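PDB 3L2H: putative sugar phosphate isomerase from Acidithiobacillus ferrooxidans, which is of uncertain function but, as a metal-binding cupin protein, may isomerise a sugar phosphate. Local coordinates for residues His63-Glu68 with Asp125-Asp130; Gly79-Glu84 with Val96-His101; Met46-Ile51 with Val116-Gly121; Ser15-Glu20 with Lys35-Ala40; Val72-Gly77 with Tyr88-Gly93. All coordinates share one frame; numbering follows the deposited sequence.

Contact 1: His63-Glu68 with Asp125-Asp130; sequences HLHHYE and DQDVVD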
# COMPACT_ATOMS: atom_id res chain seq x y z
N HIS B 63 19.71 15.99 0.69
CA HIS B 63 19.07 14.73 1.07
C HIS B 63 18.64 13.85 -0.11
O HIS B 63 18.53 14.29 -1.26
CB HIS B 63 17.85 15.03 1.97
CG HIS B 63 16.71 15.64 1.22
ND1 HIS B 63 16.52 16.99 1.11
CD2 HIS B 63 15.76 15.07 0.42
CE1 HIS B 63 15.46 17.24 0.36
NE2 HIS B 63 15.00 16.08 -0.11
N LEU B 64 18.38 12.58 0.23
CA LEU B 64 17.96 11.56 -0.72
C LEU B 64 16.83 10.77 -0.09
O LEU B 64 16.98 10.22 1.01
CB LEU B 64 19.12 10.60 -0.99
CG LEU B 64 18.82 9.44 -1.94
CD1 LEU B 64 18.61 9.92 -3.37
CD2 LEU B 64 19.97 8.44 -1.90
N HIS B 65 15.69 10.71 -0.77
CA HIS B 65 14.57 9.86 -0.35
C HIS B 65 14.67 8.47 -0.97
O HIS B 65 14.97 8.31 -2.14
CB HIS B 65 13.24 10.44 -0.81
CG HIS B 65 12.80 11.67 -0.10
ND1 HIS B 65 12.04 11.63 1.04
CD2 HIS B 65 12.93 12.98 -0.43
CE1 HIS B 65 11.78 12.87 1.44
NE2 HIS B 65 12.31 13.71 0.57
N HIS B 66 14.33 7.46 -0.20
CA HIS B 66 14.32 6.11 -0.70
C HIS B 66 12.94 5.65 -1.22
O HIS B 66 12.90 4.71 -2.00
CB HIS B 66 14.74 5.14 0.43
CG HIS B 66 16.17 5.25 0.83
ND1 HIS B 66 16.94 4.16 1.14
CD2 HIS B 66 16.98 6.34 0.97
CE1 HIS B 66 18.16 4.57 1.46
NE2 HIS B 66 18.20 5.88 1.36
N TYR B 67 11.85 6.26 -0.74
CA TYR B 67 10.49 5.85 -1.12
C TYR B 67 9.59 6.99 -1.61
O TYR B 67 8.74 6.77 -2.49
CB TYR B 67 9.78 5.16 0.08
CG TYR B 67 10.33 3.79 0.34
CD1 TYR B 67 9.85 2.69 -0.36
CD2 TYR B 67 11.37 3.60 1.22
CE1 TYR B 67 10.40 1.43 -0.16
CE2 TYR B 67 11.95 2.32 1.44
CZ TYR B 67 11.46 1.26 0.77
OH TYR B 67 11.99 -0.00 0.94
N GLU B 68 9.71 8.17 -1.04
CA GLU B 68 8.91 9.31 -1.51
C GLU B 68 9.54 10.05 -2.70
O GLU B 68 10.71 10.44 -2.65
CB GLU B 68 8.65 10.33 -0.40
CG GLU B 68 7.70 9.90 0.73
CD GLU B 68 7.46 10.99 1.76
OE1 GLU B 68 8.10 12.06 1.69
OE2 GLU B 68 6.59 10.80 2.67
N ASP B 125 3.45 6.82 4.61
CA ASP B 125 3.58 6.43 6.00
C ASP B 125 5.00 5.94 6.37
O ASP B 125 5.38 6.08 7.52
CB ASP B 125 2.60 5.32 6.33
CG ASP B 125 1.17 5.82 6.50
OD1 ASP B 125 0.94 7.02 6.64
OD2 ASP B 125 0.29 4.96 6.56
N GLN B 126 5.72 5.37 5.42
CA GLN B 126 7.10 4.94 5.61
C GLN B 126 8.06 5.54 4.56
O GLN B 126 7.79 5.50 3.35
CB GLN B 126 7.23 3.42 5.55
CG GLN B 126 6.48 2.64 6.67
CD GLN B 126 6.70 1.10 6.57
OE1 GLN B 126 5.90 0.44 5.92
NE2 GLN B 126 7.84 0.55 7.15
N ASP B 127 9.22 5.96 5.03
CA ASP B 127 10.26 6.45 4.12
C ASP B 127 11.59 6.31 4.84
O ASP B 127 11.65 6.09 6.06
CB ASP B 127 9.97 7.91 3.73
CG ASP B 127 10.77 8.40 2.50
OD1 ASP B 127 11.34 7.60 1.73
OD2 ASP B 127 10.79 9.66 2.35
N VAL B 128 12.65 6.43 4.08
CA VAL B 128 14.00 6.44 4.58
C VAL B 128 14.63 7.63 3.87
O VAL B 128 14.47 7.79 2.65
CB VAL B 128 14.75 5.15 4.29
CG1 VAL B 128 16.20 5.26 4.84
CG2 VAL B 128 14.01 3.93 4.87
N VAL B 129 15.29 8.49 4.62
CA VAL B 129 15.91 9.65 4.03
C VAL B 129 17.34 9.74 4.47
O VAL B 129 17.62 9.68 5.67
CB VAL B 129 15.19 10.94 4.41
CG1 VAL B 129 15.87 12.16 3.67
CG2 VAL B 129 13.68 10.84 4.13
N ASP B 130 18.26 9.93 3.51
CA ASP B 130 19.67 10.06 3.83
C ASP B 130 20.06 11.52 3.80
O ASP B 130 19.62 12.26 2.93
CB ASP B 130 20.55 9.32 2.85
CG ASP B 130 20.52 7.83 3.08
OD1 ASP B 130 20.26 7.43 4.24
OD2 ASP B 130 20.67 7.06 2.10
O HOH W 1 9.76 11.47 3.96
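H65 and H66 each hydrogen-bond a carboxylate of strand 126-131, D127 and D130 respectively. H65 ND1 donates to the syn lone pair of D127 OD2 at 2.7 Å, with ring and carboxylate nearly coplanar. H66 NE2 donates to D130 OD2 at 2.8 Å; here the oxygen lies in the ring plane, but the nitrogen meets it from above the carboxylate, the two planes being 85° apart. With CG anti to the backbone N (chi1 -164°), D127 reaches back so that OD1 accepts from Y67 N at 2.9 Å and, weakly, from E68 N. A water donates to D127 OD2 and, more weakly, to E68 OE1, bridging two groups of like charge.

Among backbone atoms, L64 and D130 make an antiparallel hydrogen-bonded pair, and H66 N bonds V128 O at 2.9 Å. V128 CG1 makes a CH-pi contact over the face of the H66 ring.

H63 and H65, with E70 and H105, match the metal-ligand positions of cupins, consistent with metal binding. Strand 64-65 edges a small antiparallel sheet, beside strand 126-131 and then 136-141, whose R137 pairs with D130 and whose R140 joins L124 N at E68 OE2.

Contact 2: Gly79-Glu84 with Val96-His101; sequences GTLTME and VGFPCH. With EDO (1,2-ethanediol), chain O.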
# COMPACT_ATOMS: atom_id res chain seq x y z
N GLY B 79 18.22 30.16 -8.81
CA GLY B 79 18.86 29.37 -7.77
C GLY B 79 19.97 28.51 -8.33
O GLY B 79 20.21 28.51 -9.53
N THR B 80 20.62 27.77 -7.45
CA THR B 80 21.66 26.84 -7.83
C THR B 80 21.25 25.50 -7.27
O THR B 80 21.05 25.35 -6.07
CB THR B 80 22.98 27.23 -7.24
OG1 THR B 80 23.37 28.49 -7.79
CG2 THR B 80 24.07 26.14 -7.54
N LEU B 81 21.09 24.53 -8.18
CA LEU B 81 20.68 23.18 -7.82
C LEU B 81 21.93 22.32 -7.69
O LEU B 81 22.71 22.26 -8.61
CB LEU B 81 19.74 22.65 -8.92
CG LEU B 81 19.40 21.15 -8.92
CD1 LEU B 81 18.68 20.75 -7.58
CD2 LEU B 81 18.58 20.78 -10.14
N THR B 82 22.15 21.70 -6.52
CA THR B 82 23.19 20.72 -6.34
C THR B 82 22.55 19.34 -6.37
O THR B 82 21.62 19.09 -5.62
CB THR B 82 23.93 20.92 -4.99
OG1 THR B 82 24.57 22.19 -5.03
CG2 THR B 82 24.96 19.84 -4.70
N MSE B 83 23.05 18.47 -7.24
CA MSE B 83 22.63 17.07 -7.31
C MSE B 83 23.87 16.22 -7.39
O MSE B 83 24.68 16.40 -8.28
CB MSE B 83 21.74 16.76 -8.52
CG MSE B 83 20.45 17.47 -8.51
SE MSE B 83 19.26 16.91 -10.02
CE MSE B 83 20.23 17.79 -11.49
N GLU B 84 24.02 15.30 -6.43
CA GLU B 84 25.24 14.50 -6.31
C GLU B 84 26.46 15.44 -6.41
O GLU B 84 26.55 16.39 -5.65
CB GLU B 84 25.23 13.38 -7.35
CG GLU B 84 24.04 12.42 -7.15
CD GLU B 84 24.19 11.58 -5.88
OE1 GLU B 84 25.32 11.07 -5.64
OE2 GLU B 84 23.21 11.43 -5.13
N VAL B 96 12.49 20.14 -11.87
CA VAL B 96 13.36 19.05 -11.49
C VAL B 96 12.54 18.03 -10.69
O VAL B 96 11.72 18.41 -9.84
CB VAL B 96 14.65 19.58 -10.75
CG1 VAL B 96 14.32 20.35 -9.58
CG2 VAL B 96 15.59 18.42 -10.34
N GLY B 97 12.73 16.76 -11.04
CA GLY B 97 12.04 15.68 -10.37
C GLY B 97 13.01 14.65 -9.84
O GLY B 97 14.05 14.35 -10.48
N PHE B 98 12.67 14.07 -8.69
CA PHE B 98 13.51 13.07 -8.05
C PHE B 98 12.80 11.75 -7.84
O PHE B 98 12.06 11.58 -6.85
CB PHE B 98 14.00 13.61 -6.71
CG PHE B 98 14.82 14.84 -6.85
CD1 PHE B 98 16.17 14.75 -7.13
CD2 PHE B 98 14.25 16.09 -6.76
CE1 PHE B 98 16.91 15.88 -7.32
CE2 PHE B 98 15.01 17.22 -6.89
CZ PHE B 98 16.34 17.10 -7.20
N PRO B 99 13.01 10.82 -8.78
CA PRO B 99 12.60 9.45 -8.54
C PRO B 99 13.32 8.95 -7.28
O PRO B 99 14.37 9.46 -6.91
CB PRO B 99 13.09 8.71 -9.80
CG PRO B 99 13.23 9.79 -10.85
CD PRO B 99 13.66 10.99 -10.09
N CYS B 100 12.74 7.98 -6.61
CA CYS B 100 13.38 7.40 -5.42
C CYS B 100 14.79 6.93 -5.69
O CYS B 100 15.06 6.36 -6.71
CB CYS B 100 12.56 6.24 -4.95
SG CYS B 100 11.07 6.83 -4.33
N HIS B 101 15.67 7.15 -4.73
CA HIS B 101 17.10 6.77 -4.83
C HIS B 101 17.90 7.33 -5.98
O HIS B 101 19.03 6.85 -6.24
CB HIS B 101 17.27 5.26 -5.01
CG HIS B 101 16.78 4.45 -3.89
ND1 HIS B 101 17.58 4.17 -2.80
CD2 HIS B 101 15.60 3.82 -3.68
CE1 HIS B 101 16.90 3.40 -1.96
NE2 HIS B 101 15.69 3.18 -2.46
C1 EDO O . 21.34 31.53 -8.06
O1 EDO O . 21.90 30.75 -7.00
C2 EDO O . 22.37 32.53 -8.57
O2 EDO O . 22.11 32.77 -9.94
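Inside the cupin beta-sandwich, L81 and M83 of one sheet face V96 and F98 of the other, and the contact is wholly apolar. The axes of segments 79-83 and 96-98 stay 10.9 Å apart at closest and run 25° apart, so side chains alone span the gap. L81, its CG anti to the backbone N (chi1 168°), meets V96 tip to tip, CD2 lying 3.8 Å from CG2. Its other methyl, CD1, comes to the edge of the F98 ring.

M83 is selenomethionine. Its selenium slides past V96, 4.0 Å from CG2, and approaches F98 CE1 to 3.7 Å, an oblique Met-aromatic contact with SE 64° off the ring normal. T80 OG1 shares a hydrogen bond of 2.8 Å with O1 of a 1,2-ethanediol, probably from the crystallisation liquor, which D110 N also binds.

Strand 79-83 is the middle one of its three-stranded sheet, between 86-90 and 105-108, and H105 of the latter stacks on the F98 ring. Strand 95-98 ends the larger sheet within the chain, but V96 pairs with a strand of the third subunit, so the sheet continues across the interface.

Contact 3: Met46-Ile51 with Val116-Gly121; sequences MGIHLI and VCLVIG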
# COMPACT_ATOMS: atom_id res chain seq x y z
N MSE B 46 -0.29 13.76 -0.78
CA MSE B 46 0.67 14.57 -1.50
C MSE B 46 0.80 15.86 -0.73
O MSE B 46 -0.15 16.28 -0.05
CB MSE B 46 0.21 14.94 -2.90
CG MSE B 46 -0.54 13.89 -3.67
SE MSE B 46 -0.93 14.57 -5.50
CE MSE B 46 -1.96 16.07 -5.13
N GLY B 47 1.96 16.47 -0.86
CA GLY B 47 2.30 17.76 -0.30
C GLY B 47 2.52 18.68 -1.49
O GLY B 47 3.22 18.32 -2.47
N ILE B 48 1.84 19.80 -1.51
CA ILE B 48 2.05 20.81 -2.51
C ILE B 48 2.28 22.13 -1.75
O ILE B 48 1.37 22.60 -1.06
CB ILE B 48 0.89 20.93 -3.49
CG1 ILE B 48 0.63 19.59 -4.20
CG2 ILE B 48 1.19 22.07 -4.54
CD1 ILE B 48 -0.59 19.49 -5.11
N HIS B 49 3.47 22.70 -1.93
CA HIS B 49 3.96 23.82 -1.16
C HIS B 49 4.46 24.92 -2.10
O HIS B 49 5.23 24.66 -3.02
CB HIS B 49 5.12 23.36 -0.26
CG HIS B 49 4.76 22.27 0.70
ND1 HIS B 49 4.19 22.52 1.93
CD2 HIS B 49 4.86 20.92 0.59
CE1 HIS B 49 4.01 21.37 2.56
NE2 HIS B 49 4.41 20.39 1.78
N LEU B 50 4.03 26.14 -1.83
CA LEU B 50 4.61 27.30 -2.48
C LEU B 50 5.64 27.89 -1.50
O LEU B 50 5.31 28.26 -0.37
CB LEU B 50 3.54 28.29 -2.88
CG LEU B 50 4.21 29.37 -3.73
CD1 LEU B 50 3.41 29.63 -4.98
CD2 LEU B 50 4.50 30.65 -2.93
N ILE B 51 6.89 27.88 -1.90
CA ILE B 51 7.98 28.26 -0.99
C ILE B 51 8.68 29.50 -1.49
O ILE B 51 8.74 29.76 -2.70
CB ILE B 51 8.99 27.07 -0.74
CG1 ILE B 51 9.86 26.82 -1.96
CG2 ILE B 51 8.24 25.80 -0.37
CD1 ILE B 51 11.06 25.92 -1.71
N VAL B 116 11.18 31.64 -5.76
CA VAL B 116 9.83 31.17 -5.46
C VAL B 116 9.51 29.93 -6.30
O VAL B 116 9.61 29.93 -7.51
CB VAL B 116 8.77 32.29 -5.67
CG1 VAL B 116 7.35 31.82 -5.30
CG2 VAL B 116 9.19 33.55 -4.87
N CYS B 117 9.17 28.84 -5.62
CA CYS B 117 8.94 27.54 -6.24
C CYS B 117 7.73 26.85 -5.69
O CYS B 117 7.31 27.09 -4.55
CB CYS B 117 10.09 26.57 -5.93
SG CYS B 117 11.72 27.17 -6.49
N LEU B 118 7.21 25.95 -6.50
CA LEU B 118 6.27 24.95 -6.07
C LEU B 118 7.07 23.70 -5.77
O LEU B 118 7.90 23.27 -6.59
CB LEU B 118 5.26 24.61 -7.16
CG LEU B 118 4.05 25.47 -7.34
CD1 LEU B 118 3.24 24.83 -8.49
CD2 LEU B 118 3.26 25.55 -5.99
N VAL B 119 6.90 23.16 -4.57
CA VAL B 119 7.48 21.89 -4.19
C VAL B 119 6.33 20.86 -4.06
O VAL B 119 5.33 21.09 -3.35
CB VAL B 119 8.31 22.01 -2.90
CG1 VAL B 119 8.81 20.62 -2.51
CG2 VAL B 119 9.48 22.98 -3.11
N ILE B 120 6.49 19.73 -4.77
CA ILE B 120 5.48 18.69 -4.90
C ILE B 120 6.10 17.40 -4.43
O ILE B 120 7.18 17.01 -4.92
CB ILE B 120 5.03 18.53 -6.34
CG1 ILE B 120 4.41 19.82 -6.88
CG2 ILE B 120 4.00 17.36 -6.46
CD1 ILE B 120 4.56 20.01 -8.38
N GLY B 121 5.47 16.74 -3.45
CA GLY B 121 6.01 15.50 -2.94
C GLY B 121 4.97 14.51 -2.46
O GLY B 121 3.80 14.85 -2.21
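I51 sets CG1 between its backbone N and carbonyl carbon (chi1 73°) and then runs extended, which lays CD1 3.6 Å from V119 CG2. V119 holds that methyl anti to its own carbonyl carbon, so the branches meet on the sheet face that also carries H49 and C117. On the same side I51 CG1 touches C117 CB at 4.0 Å. The face of I48, L50, L118 and I120 is packed by leucine methyls: L118 CD2 leans across to 3.7 Å from H49 O and also reaches L50 CB, while L50 CD2 lies 3.9 Å from V116 CG1.

Six backbone hydrogen bonds tie the segments, two at each of the antiparallel hydrogen-bonded pairs G47-G121, H49-V119 and I51-C117. V119 N to H49 O is 2.7 Å, in the carbonyl plane. I51 N meets C117 O almost straight (174°), whereas C117 N stands 3.1 Å from I51 O, tilted from the carbonyl plane. The non-hydrogen-bonded pairs contribute CA-H...O contacts, among them L118 CA to H49 O. H49 turns a ring edge toward V119 O, and its ND1 is hydrogen-bonded to N34.

These are central strands of the six-stranded cupin sheet, with strand 27-36 beyond 46-53 and strand 70-76 beyond 115-122. The third subunit packs against the face of I48, L118 and I120, placing its Y73 on L118 and its I120 on I120.

Contact 4: Ser15-Glu20 with Lys35-Ala40; sequences SRMKGE and KSLGDA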
# COMPACT_ATOMS: atom_id res chain seq x y z
N SER B 15 -1.37 34.83 -1.97
CA SER B 15 -0.36 35.86 -1.73
C SER B 15 -0.51 36.42 -0.33
O SER B 15 0.47 36.74 0.33
CB SER B 15 -0.40 36.96 -2.81
OG SER B 15 -1.59 37.66 -2.76
N ARG B 16 -1.74 36.47 0.16
CA ARG B 16 -2.01 36.96 1.50
C ARG B 16 -1.68 35.96 2.61
O ARG B 16 -1.53 36.38 3.76
CB ARG B 16 -3.48 37.35 1.65
CG ARG B 16 -3.86 38.59 0.86
CD ARG B 16 -5.33 38.88 1.06
NE ARG B 16 -5.64 38.85 2.47
CZ ARG B 16 -5.62 39.88 3.30
NH1 ARG B 16 -5.38 41.13 2.91
NH2 ARG B 16 -5.90 39.67 4.57
N MSE B 17 -1.59 34.68 2.31
CA MSE B 17 -1.23 33.69 3.36
C MSE B 17 0.08 34.08 4.04
O MSE B 17 1.01 34.50 3.38
CB MSE B 17 -1.06 32.28 2.79
CG MSE B 17 -2.33 31.57 2.46
SE MSE B 17 -2.00 29.95 1.49
CE MSE B 17 -1.32 28.93 3.07
N LYS B 18 0.17 33.98 5.36
CA LYS B 18 1.45 34.30 6.02
C LYS B 18 2.44 33.15 5.77
O LYS B 18 3.62 33.34 5.56
CB LYS B 18 1.27 34.62 7.52
CG LYS B 18 0.82 36.10 7.78
N GLY B 19 1.93 31.94 5.76
CA GLY B 19 2.82 30.80 5.56
C GLY B 19 3.49 30.51 6.89
O GLY B 19 3.20 31.17 7.90
N GLU B 20 4.34 29.51 6.90
CA GLU B 20 5.04 29.13 8.09
C GLU B 20 6.51 29.35 7.84
O GLU B 20 7.00 29.08 6.75
CB GLU B 20 4.78 27.65 8.39
CG GLU B 20 3.35 27.35 8.88
CD GLU B 20 3.20 27.33 10.42
OE1 GLU B 20 3.82 26.43 11.11
OE2 GLU B 20 2.42 28.20 10.94
N LYS B 35 4.08 27.91 2.30
CA LYS B 35 2.64 27.95 2.20
C LYS B 35 2.15 26.59 1.72
O LYS B 35 2.37 26.22 0.57
CB LYS B 35 2.22 29.06 1.24
CG LYS B 35 2.65 30.50 1.73
CD LYS B 35 2.27 31.60 0.70
CE LYS B 35 2.81 32.94 1.13
NZ LYS B 35 2.30 34.05 0.20
N SER B 36 1.51 25.84 2.60
CA SER B 36 1.13 24.51 2.27
C SER B 36 -0.27 24.53 1.61
O SER B 36 -1.34 24.61 2.27
CB SER B 36 1.13 23.61 3.49
OG SER B 36 0.65 22.31 3.10
N LEU B 37 -0.23 24.56 0.29
CA LEU B 37 -1.48 24.64 -0.48
C LEU B 37 -2.32 23.36 -0.26
O LEU B 37 -3.54 23.40 -0.03
CB LEU B 37 -1.16 24.87 -1.94
CG LEU B 37 -0.29 26.08 -2.29
CD1 LEU B 37 -0.21 26.23 -3.83
CD2 LEU B 37 -0.75 27.39 -1.56
N GLY B 38 -1.63 22.22 -0.26
CA GLY B 38 -2.31 20.96 -0.04
C GLY B 38 -2.96 20.85 1.32
O GLY B 38 -4.11 20.42 1.40
N ASP B 39 -2.29 21.31 2.39
CA ASP B 39 -2.93 21.18 3.72
C ASP B 39 -4.10 22.11 3.84
O ASP B 39 -5.09 21.78 4.51
CB ASP B 39 -1.91 21.43 4.86
CG ASP B 39 -0.90 20.29 4.97
OD1 ASP B 39 -1.36 19.13 5.17
OD2 ASP B 39 0.33 20.54 4.77
N ALA B 40 -4.00 23.26 3.19
CA ALA B 40 -5.07 24.24 3.21
C ALA B 40 -6.36 23.66 2.61
O ALA B 40 -7.44 23.99 3.07
CB ALA B 40 -4.66 25.54 2.46
O HOH W 2 3.28 36.19 1.65
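G19 and K35 bring their CA atoms within 4.4 Å where the chain, having left helix 11-16, turns at positive phi (80° at G19) to enter strand 20-24. K35 then lies along the turn as an extended rod. Its CG rests 3.8 Å from G19 CA, its CE 3.3 Å from M17 O, and NZ arrives at the carbonyls of I14 and S15. NZ makes a weak hydrogen bond to S15 O at 3.3 Å and another to I14 O. A water accepts from NZ at 2.8 Å and donates to S15 O. NZ also forms a salt bridge to 3-cyclohexyl-1-propylsulfonic acid, probably from the crystallisation liquor.

The contact ties the helix and the loop after it to strand 27-36 of the larger cupin sheet and to the start of helix 37-41. S36 is the N-cap of that second helix, its OG accepting from D39 N at 3.2 Å.

Selenomethionine M17 slides past K35 in the opposite direction. A bend at its last torsion (chi3 74°) turns CE back to K35 CB at 4.0 Å, while SE crosses L37 CD2 at 4.2 Å. L37 also packs on L9 and on F95 of the third subunit.

Contact 5: Val72-Gly77 with Tyr88-Gly93; sequences VYVLSG and YPIAPG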
# COMPACT_ATOMS: atom_id res chain seq x y z
N VAL B 72 10.30 19.91 -8.02
CA VAL B 72 10.34 21.36 -7.83
C VAL B 72 10.03 22.05 -9.13
O VAL B 72 10.55 21.66 -10.17
CB VAL B 72 11.70 21.85 -7.30
CG1 VAL B 72 11.67 23.40 -7.10
CG2 VAL B 72 12.11 21.13 -6.00
N TYR B 73 9.16 23.06 -9.11
CA TYR B 73 8.86 23.86 -10.31
C TYR B 73 9.12 25.32 -9.97
O TYR B 73 8.58 25.85 -8.99
CB TYR B 73 7.44 23.63 -10.85
CG TYR B 73 7.13 24.35 -12.16
CD1 TYR B 73 7.43 23.76 -13.37
CD2 TYR B 73 6.55 25.61 -12.19
CE1 TYR B 73 7.17 24.39 -14.59
CE2 TYR B 73 6.30 26.26 -13.42
CZ TYR B 73 6.61 25.64 -14.61
OH TYR B 73 6.35 26.20 -15.85
N VAL B 74 10.01 25.95 -10.71
CA VAL B 74 10.45 27.32 -10.36
C VAL B 74 9.48 28.32 -10.94
O VAL B 74 9.25 28.34 -12.14
CB VAL B 74 11.85 27.62 -10.87
CG1 VAL B 74 12.29 29.06 -10.45
CG2 VAL B 74 12.86 26.58 -10.37
N LEU B 75 8.91 29.16 -10.08
CA LEU B 75 7.98 30.20 -10.50
C LEU B 75 8.68 31.53 -10.73
O LEU B 75 8.33 32.23 -11.67
CB LEU B 75 6.87 30.37 -9.46
CG LEU B 75 5.95 29.15 -9.28
CD1 LEU B 75 4.96 29.34 -8.09
CD2 LEU B 75 5.20 28.79 -10.57
N SER B 76 9.61 31.92 -9.86
CA SER B 76 10.36 33.17 -10.10
C SER B 76 11.67 33.16 -9.38
O SER B 76 11.89 32.37 -8.44
CB SER B 76 9.57 34.42 -9.69
OG SER B 76 9.39 34.50 -8.32
N GLY B 77 12.54 34.05 -9.83
CA GLY B 77 13.89 34.16 -9.35
C GLY B 77 14.80 33.05 -9.86
O GLY B 77 14.40 32.25 -10.71
N TYR B 88 23.87 23.05 -11.00
CA TYR B 88 23.21 23.60 -12.16
C TYR B 88 22.44 24.84 -11.75
O TYR B 88 21.79 24.86 -10.71
CB TYR B 88 22.17 22.64 -12.76
CG TYR B 88 22.68 21.27 -13.05
CD1 TYR B 88 22.78 20.34 -12.04
CD2 TYR B 88 23.12 20.92 -14.32
CE1 TYR B 88 23.29 19.09 -12.28
CE2 TYR B 88 23.63 19.67 -14.57
CZ TYR B 88 23.69 18.76 -13.55
OH TYR B 88 24.18 17.51 -13.75
N PRO B 89 22.45 25.83 -12.61
CA PRO B 89 21.62 26.98 -12.39
C PRO B 89 20.19 26.63 -12.73
O PRO B 89 19.95 25.79 -13.61
CB PRO B 89 22.17 28.01 -13.37
CG PRO B 89 22.84 27.19 -14.39
CD PRO B 89 23.30 25.96 -13.81
N ILE B 90 19.25 27.19 -11.97
CA ILE B 90 17.84 27.03 -12.26
C ILE B 90 17.19 28.41 -12.28
O ILE B 90 17.69 29.37 -11.68
CB ILE B 90 17.13 26.07 -11.29
CG1 ILE B 90 17.27 26.53 -9.83
CG2 ILE B 90 17.67 24.65 -11.48
CD1 ILE B 90 16.36 25.71 -8.85
N ALA B 91 16.09 28.50 -13.01
CA ALA B 91 15.44 29.74 -13.30
C ALA B 91 13.97 29.47 -13.59
O ALA B 91 13.57 28.31 -13.75
CB ALA B 91 16.14 30.44 -14.52
N PRO B 92 13.16 30.52 -13.70
CA PRO B 92 11.70 30.37 -13.86
C PRO B 92 11.27 29.47 -15.04
O PRO B 92 11.79 29.52 -16.16
CB PRO B 92 11.18 31.80 -14.05
CG PRO B 92 12.28 32.69 -13.51
CD PRO B 92 13.57 31.94 -13.81
N GLY B 93 10.36 28.56 -14.72
CA GLY B 93 9.87 27.57 -15.69
C GLY B 93 10.63 26.27 -15.70
O GLY B 93 10.25 25.32 -16.41
O HOH W 3 7.98 25.44 -17.75
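V74 packs against the end of strand 86-90 and the loop A91-G93 just before a classic beta bulge, L75 and S76 both facing V116 in the cupin sheet. This is the tight part. V74 CB sits 3.4 Å from A91 O and CG1 close to the carbonyl carbon of A91, while CG2 crosses I90 CD1 at 3.9 Å. I90 sends CG1 between its backbone N and carbonyl carbon (chi1 58°), and the rest of its side chain extends to V74 CG2. V74 also touches L115, and I90 touches L81 and I107 of the smaller sheet, so this packing lies between the two sheets.

One direct hydrogen bond joins the backbones: G93 N to V74 O, 2.8 Å and nearly straight at 174°, though the donor stands 28° out of the carbonyl plane.

P92 forms the solvent-exposed side. Its ring lies across the bulge, with CB 3.7 Å from L75 O and CD 3.2 Å from G77 O, a carbonyl buried without a polar partner in the model. The loose part is where the Y73 ring reaches past G93: a water bridges them, 2.6 Å from Y73 OH and donating to G93 O at 2.6 Å.

How the contacts relate
Contact 4 closes first along the chain. Contact 3 then opens and crosses contact 1, while contacts 2 and 5, themselves crossed, nest inside both loops. Contacts 4, 3 and 5 follow one another across the larger sheet: strand 27-36 bonds to 46-53 and strand 115-122 to 70-76, with centres 10 Å apart for contacts 3 and 4 and 13 Å for 3 and 5. Contact 2 meets contact 5 through both sheets, V96 O to V72 N and L81 N to Y88 O. Contact 1 lies about 24 Å from contacts 4 and 5, centre to centre, across the middle of the chain. The sheet holding it joins the cupin sandwich through H65 and H101, and the third subunit borders contacts 2 to 5.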